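Local structure of tyrocidine synthetase 3 (Brevibacillus brevis, 2JGP) at residues A[370-382]-A[397-409]. The protein forms part of a nonribosomal peptide synthetase that makes the antibiotic tyrocidine, pairing a peptidyl carrier domain with a condensation domain for peptide bond formation. Sequence-based numbering, arbitrary orientation.
Sequences MFVNTLAMRNKPQ and NALDAYGHQDYPF. With NA (sodium ion), chain F.
Phe409, Leu375 and Met377 bury more surface than any other residue where strand 373-379 meets the last turns of helix 387-403 and the loop that follows. The Phe409 ring lies along the start of the strand: its CD1 comes 3.7 Å from the backbone Thr374 O, and the CB of Ala376 meets the ring at its edge. Asn373 reaches the same corner, its amide plane turned 72° from the ring. With CG anti to the backbone N (chi1 -166°), its side chain projects towards the loop after the helix, where ND2 donates to two waters. One of them donates in turn to Gln405 OE1 and the other lies close to Tyr407 O, so solvent mediates much of the polar link here.

Farther along, the contact turns apolar. Leu375 crosses Tyr402 at about a right angle and sets CD1 at the ring edge, 3.7 Å from Tyr402 CD2, while the same methyl packs against Ala401 CB. Met377, bent at its second and third torsions, brings its thioether against the flank of the helix. Its SD sits 3.8 Å from Ala401 CB and comes down on the backbone beside Asn397 O and Ala398 CA.

Strand 373-379 and the helix turns 397-403 run nearly antiparallel, at 154° with axes 9.0 Å apart, as in a beta-alpha unit whose helix returns across the strand. Asp400, with Gln396, binds a sodium ion away from the strand. Strand 350-356 pairs with 373-379, helix 329-345 touches Met377 and Tyr402, and helix 267-279 packs on Ala401 and His404.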
loop_
_atom_site.group_PDB
_atom_site.type_symbol
_atom_site.label_atom_id
_atom_site.label_comp_id
_atom_site.label_asym_id
_atom_site.label_seq_id
_atom_site.Cartn_x
_atom_site.Cartn_y
_atom_site.Cartn_z
ATOM N N MET A 370 -7.772 -7.535 -3.343
ATOM C CA MET A 370 -7.716 -6.182 -2.815
ATOM C C MET A 370 -7.072 -6.190 -1.421
ATOM O O MET A 370 -7.738 -6.498 -0.427
ATOM C CB MET A 370 -9.133 -5.603 -2.750
ATOM C CG MET A 370 -9.230 -4.250 -2.085
ATOM S SD MET A 370 -8.092 -3.057 -2.796
ATOM C CE MET A 370 -8.273 -1.718 -1.620
ATOM N N PHE A 371 -5.785 -5.854 -1.356
ATOM C CA PHE A 371 -5.038 -5.840 -0.083
ATOM C C PHE A 371 -4.600 -4.447 0.368
ATOM O O PHE A 371 -4.455 -4.199 1.574
ATOM C CB PHE A 371 -3.807 -6.742 -0.181
ATOM C CG PHE A 371 -4.133 -8.209 -0.244
ATOM C CD1 PHE A 371 -4.112 -8.893 -1.456
ATOM C CD2 PHE A 371 -4.460 -8.907 0.908
ATOM C CE1 PHE A 371 -4.415 -10.246 -1.515
ATOM C CE2 PHE A 371 -4.766 -10.255 0.855
ATOM C CZ PHE A 371 -4.740 -10.928 -0.364
ATOM N N VAL A 372 -4.388 -3.545 -0.584
ATOM C CA VAL A 372 -3.847 -2.229 -0.276
ATOM C C VAL A 372 -4.642 -1.555 0.847
ATOM O O VAL A 372 -5.866 -1.555 0.838
ATOM C CB VAL A 372 -3.757 -1.331 -1.535
ATOM C CG1 VAL A 372 -5.138 -1.048 -2.108
ATOM C CG2 VAL A 372 -3.028 -0.038 -1.208
ATOM N N ASN A 373 -3.914 -1.046 1.832
ATOM C CA ASN A 373 -4.477 -0.421 3.028
ATOM C C ASN A 373 -3.819 0.941 3.126
ATOM O O ASN A 373 -2.773 1.155 2.524
ATOM C CB ASN A 373 -4.143 -1.270 4.268
ATOM C CG ASN A 373 -4.971 -0.902 5.508
ATOM O OD1 ASN A 373 -6.014 -0.246 5.423
ATOM N ND2 ASN A 373 -4.506 -1.362 6.674
ATOM N N THR A 374 -4.428 1.866 3.854
ATOM C CA THR A 374 -3.807 3.163 4.100
ATOM C C THR A 374 -3.698 3.354 5.604
ATOM O O THR A 374 -4.622 3.013 6.359
ATOM C CB THR A 374 -4.599 4.326 3.478
ATOM O OG1 THR A 374 -4.781 4.091 2.078
ATOM C CG2 THR A 374 -3.854 5.648 3.667
ATOM N N LEU A 375 -2.549 3.857 6.035
ATOM C CA LEU A 375 -2.344 4.216 7.420
ATOM C C LEU A 375 -2.350 5.733 7.522
ATOM O O LEU A 375 -1.694 6.405 6.735
ATOM C CB LEU A 375 -1.006 3.680 7.918
ATOM C CG LEU A 375 -0.728 2.200 7.650
ATOM C CD1 LEU A 375 0.668 1.848 8.162
ATOM C CD2 LEU A 375 -1.799 1.312 8.272
ATOM N N ALA A 376 -3.085 6.261 8.496
ATOM C CA ALA A 376 -3.051 7.687 8.798
ATOM C C ALA A 376 -1.845 7.943 9.686
ATOM O O ALA A 376 -1.882 7.663 10.884
ATOM C CB ALA A 376 -4.328 8.112 9.499
ATOM N N MET A 377 -0.774 8.464 9.099
ATOM C CA MET A 377 0.469 8.675 9.825
ATOM C C MET A 377 0.507 10.087 10.411
ATOM O O MET A 377 0.564 11.072 9.670
ATOM C CB MET A 377 1.658 8.454 8.888
ATOM C CG MET A 377 2.915 8.058 9.588
ATOM S SD MET A 377 2.859 6.352 10.184
ATOM C CE MET A 377 3.226 5.403 8.721
ATOM N N ARG A 378 0.468 10.174 11.740
ATOM C CA ARG A 378 0.466 11.459 12.441
ATOM C C ARG A 378 1.838 11.753 13.031
ATOM O O ARG A 378 2.412 10.922 13.728
ATOM C CB ARG A 378 -0.583 11.465 13.555
ATOM C CG ARG A 378 -0.684 12.784 14.317
ATOM C CD ARG A 378 -1.759 12.693 15.376
ATOM N NE ARG A 378 -1.975 13.961 16.074
ATOM C CZ ARG A 378 -3.049 14.237 16.809
ATOM N NH1 ARG A 378 -4.023 13.342 16.961
ATOM N NH2 ARG A 378 -3.157 15.419 17.402
ATOM N N ASN A 379 2.344 12.950 12.761
ATOM C CA ASN A 379 3.622 13.396 13.300
ATOM C C ASN A 379 3.551 14.861 13.691
ATOM O O ASN A 379 2.654 15.583 13.257
ATOM C CB ASN A 379 4.733 13.165 12.279
ATOM C CG ASN A 379 5.160 11.718 12.210
ATOM O OD1 ASN A 379 4.828 10.998 11.260
ATOM N ND2 ASN A 379 5.876 11.268 13.235
ATOM N N LYS A 380 4.512 15.286 14.505
ATOM C CA LYS A 380 4.495 16.610 15.102
ATOM C C LYS A 380 5.798 17.351 14.826
ATOM O O LYS A 380 6.671 17.437 15.696
ATOM C CB LYS A 380 4.209 16.499 16.600
ATOM C CG LYS A 380 2.816 15.937 16.872
ATOM C CD LYS A 380 2.474 15.894 18.341
ATOM C CE LYS A 380 1.164 15.153 18.568
ATOM N NZ LYS A 380 0.889 14.965 20.016
ATOM N N PRO A 381 5.942 17.870 13.592
ATOM C CA PRO A 381 7.128 18.634 13.211
ATOM C C PRO A 381 7.150 20.018 13.871
ATOM O O PRO A 381 6.805 21.025 13.249
ATOM C CB PRO A 381 7.009 18.726 11.686
ATOM C CG PRO A 381 5.555 18.658 11.418
ATOM C CD PRO A 381 4.985 17.747 12.472
ATOM N N GLN A 382 7.550 20.037 15.138
ATOM C CA GLN A 382 7.659 21.262 15.912
ATOM C C GLN A 382 8.980 21.981 15.616
ATOM O O GLN A 382 10.018 21.345 15.431
ATOM C CB GLN A 382 7.533 20.951 17.409
ATOM C CG GLN A 382 6.170 20.364 17.797
ATOM C CD GLN A 382 6.153 19.739 19.188
ATOM O OE1 GLN A 382 7.099 19.872 19.958
ATOM N NE2 GLN A 382 5.067 19.047 19.508
ATOM N N ASN A 397 6.741 6.069 15.115
ATOM C CA ASN A 397 5.328 6.081 14.765
ATOM C C ASN A 397 5.027 5.173 13.581
ATOM O O ASN A 397 3.945 4.590 13.503
ATOM C CB ASN A 397 4.864 7.512 14.487
ATOM C CG ASN A 397 4.817 8.355 15.740
ATOM O OD1 ASN A 397 4.560 7.845 16.838
ATOM N ND2 ASN A 397 5.084 9.650 15.597
ATOM N N ALA A 398 5.987 5.054 12.665
ATOM C CA ALA A 398 5.846 4.168 11.511
ATOM C C ALA A 398 5.848 2.710 11.954
ATOM O O ALA A 398 4.968 1.936 11.572
ATOM C CB ALA A 398 6.953 4.422 10.503
ATOM N N LEU A 399 6.824 2.346 12.776
ATOM C CA LEU A 399 6.906 0.994 13.308
ATOM C C LEU A 399 5.658 0.646 14.118
ATOM O O LEU A 399 5.124 -0.448 13.979
ATOM C CB LEU A 399 8.160 0.828 14.170
ATOM C CG LEU A 399 9.492 0.854 13.409
ATOM C CD1 LEU A 399 10.663 0.834 14.383
ATOM C CD2 LEU A 399 9.568 -0.323 12.448
ATOM N N ASP A 400 5.196 1.582 14.945
ATOM C CA ASP A 400 3.971 1.390 15.728
ATOM C C ASP A 400 2.780 1.192 14.798
ATOM O O ASP A 400 1.940 0.327 15.038
ATOM C CB ASP A 400 3.712 2.584 16.655
ATOM C CG ASP A 400 4.702 2.674 17.810
ATOM O OD1 ASP A 400 5.440 1.698 18.065
ATOM O OD2 ASP A 400 4.743 3.735 18.472
ATOM N N ALA A 401 2.718 1.989 13.734
ATOM C CA ALA A 401 1.648 1.882 12.741
ATOM C C ALA A 401 1.666 0.517 12.058
ATOM O O ALA A 401 0.631 -0.144 11.954
ATOM C CB ALA A 401 1.777 3.000 11.707
ATOM N N TYR A 402 2.845 0.093 11.607
ATOM C CA TYR A 402 2.989 -1.216 10.965
ATOM C C TYR A 402 2.630 -2.354 11.929
ATOM O O TYR A 402 2.014 -3.340 11.521
ATOM C CB TYR A 402 4.407 -1.429 10.428
ATOM C CG TYR A 402 4.879 -0.396 9.418
ATOM C CD1 TYR A 402 6.228 -0.068 9.322
ATOM C CD2 TYR A 402 3.986 0.268 8.580
ATOM C CE1 TYR A 402 6.679 0.884 8.410
ATOM C CE2 TYR A 402 4.433 1.221 7.661
ATOM C CZ TYR A 402 5.776 1.519 7.587
ATOM O OH TYR A 402 6.228 2.464 6.694
ATOM N N GLY A 403 2.994 -2.198 13.199
ATOM C CA GLY A 403 2.633 -3.171 14.232
ATOM C C GLY A 403 1.137 -3.243 14.514
ATOM O O GLY A 403 0.656 -4.213 15.097
ATOM N N HIS A 404 0.403 -2.210 14.115
ATOM C CA HIS A 404 -1.038 -2.170 14.316
ATOM C C HIS A 404 -1.789 -1.981 13.007
ATOM O O HIS A 404 -2.862 -1.384 12.981
ATOM C CB HIS A 404 -1.378 -1.088 15.328
ATOM C CG HIS A 404 -0.775 -1.344 16.671
ATOM N ND1 HIS A 404 0.519 -0.985 16.981
ATOM C CD2 HIS A 404 -1.264 -1.976 17.762
ATOM C CE1 HIS A 404 0.790 -1.362 18.219
ATOM N NE2 HIS A 404 -0.276 -1.968 18.712
ATOM N N GLN A 405 -1.244 -2.550 11.932
ATOM C CA GLN A 405 -1.817 -2.399 10.594
ATOM C C GLN A 405 -3.059 -3.258 10.332
ATOM O O GLN A 405 -3.754 -3.063 9.323
ATOM C CB GLN A 405 -0.756 -2.700 9.529
ATOM C CG GLN A 405 -0.428 -4.174 9.350
ATOM C CD GLN A 405 0.571 -4.397 8.246
ATOM O OE1 GLN A 405 0.203 -4.672 7.101
ATOM N NE2 GLN A 405 1.843 -4.247 8.570
ATOM N N ASP A 406 -3.356 -4.201 11.223
ATOM C CA ASP A 406 -4.489 -5.104 11.015
ATOM C C ASP A 406 -5.786 -4.539 11.597
ATOM O O ASP A 406 -6.564 -5.242 12.254
ATOM C CB ASP A 406 -4.165 -6.491 11.565
ATOM C CG ASP A 406 -3.040 -7.159 10.797
ATOM O OD1 ASP A 406 -3.177 -7.326 9.570
ATOM O OD2 ASP A 406 -2.019 -7.506 11.408
ATOM N N TYR A 407 -5.993 -3.252 11.342
ATOM C CA TYR A 407 -7.238 -2.561 11.635
ATOM C C TYR A 407 -7.632 -1.812 10.362
ATOM O O TYR A 407 -6.929 -0.896 9.957
ATOM C CB TYR A 407 -7.034 -1.594 12.795
ATOM C CG TYR A 407 -8.284 -0.872 13.242
ATOM C CD1 TYR A 407 -9.384 -1.575 13.720
ATOM C CD2 TYR A 407 -8.354 0.517 13.212
ATOM C CE1 TYR A 407 -10.527 -0.916 14.140
ATOM C CE2 TYR A 407 -9.493 1.183 13.632
ATOM C CZ TYR A 407 -10.575 0.466 14.091
ATOM O OH TYR A 407 -11.702 1.132 14.511
ATOM N N PRO A 408 -8.731 -2.227 9.703
ATOM C CA PRO A 408 -9.176 -1.577 8.466
ATOM C C PRO A 408 -9.386 -0.067 8.606
ATOM O O PRO A 408 -10.009 0.383 9.568
ATOM C CB PRO A 408 -10.514 -2.267 8.172
ATOM C CG PRO A 408 -10.417 -3.586 8.833
ATOM C CD PRO A 408 -9.602 -3.356 10.069
ATOM N N PHE A 409 -8.870 0.696 7.649
ATOM C CA PHE A 409 -9.074 2.147 7.622
ATOM C C PHE A 409 -10.568 2.487 7.658
ATOM O O PHE A 409 -10.961 3.488 8.245
ATOM C CB PHE A 409 -8.403 2.777 6.393
ATOM C CG PHE A 409 -8.426 4.280 6.404
ATOM C CD1 PHE A 409 -7.574 4.992 7.236
ATOM C CD2 PHE A 409 -9.318 4.983 5.607
ATOM C CE1 PHE A 409 -7.602 6.378 7.263
ATOM C CE2 PHE A 409 -9.350 6.380 5.629
ATOM C CZ PHE A 409 -8.499 7.073 6.456
HETATM NA NA NA F . 7.965 0.742 18.004
HETATM O O HOH W 1 -2.749 -4.036 6.298
HETATM O O HOH W 2 -4.632 0.000 9.322
HETATM O O HOH W 3 -5.656 2.190 9.013
HETATM O O HOH W 4 10.081 -0.180 18.397
HETATM O O HOH W 5 6.589 -0.613 17.171
#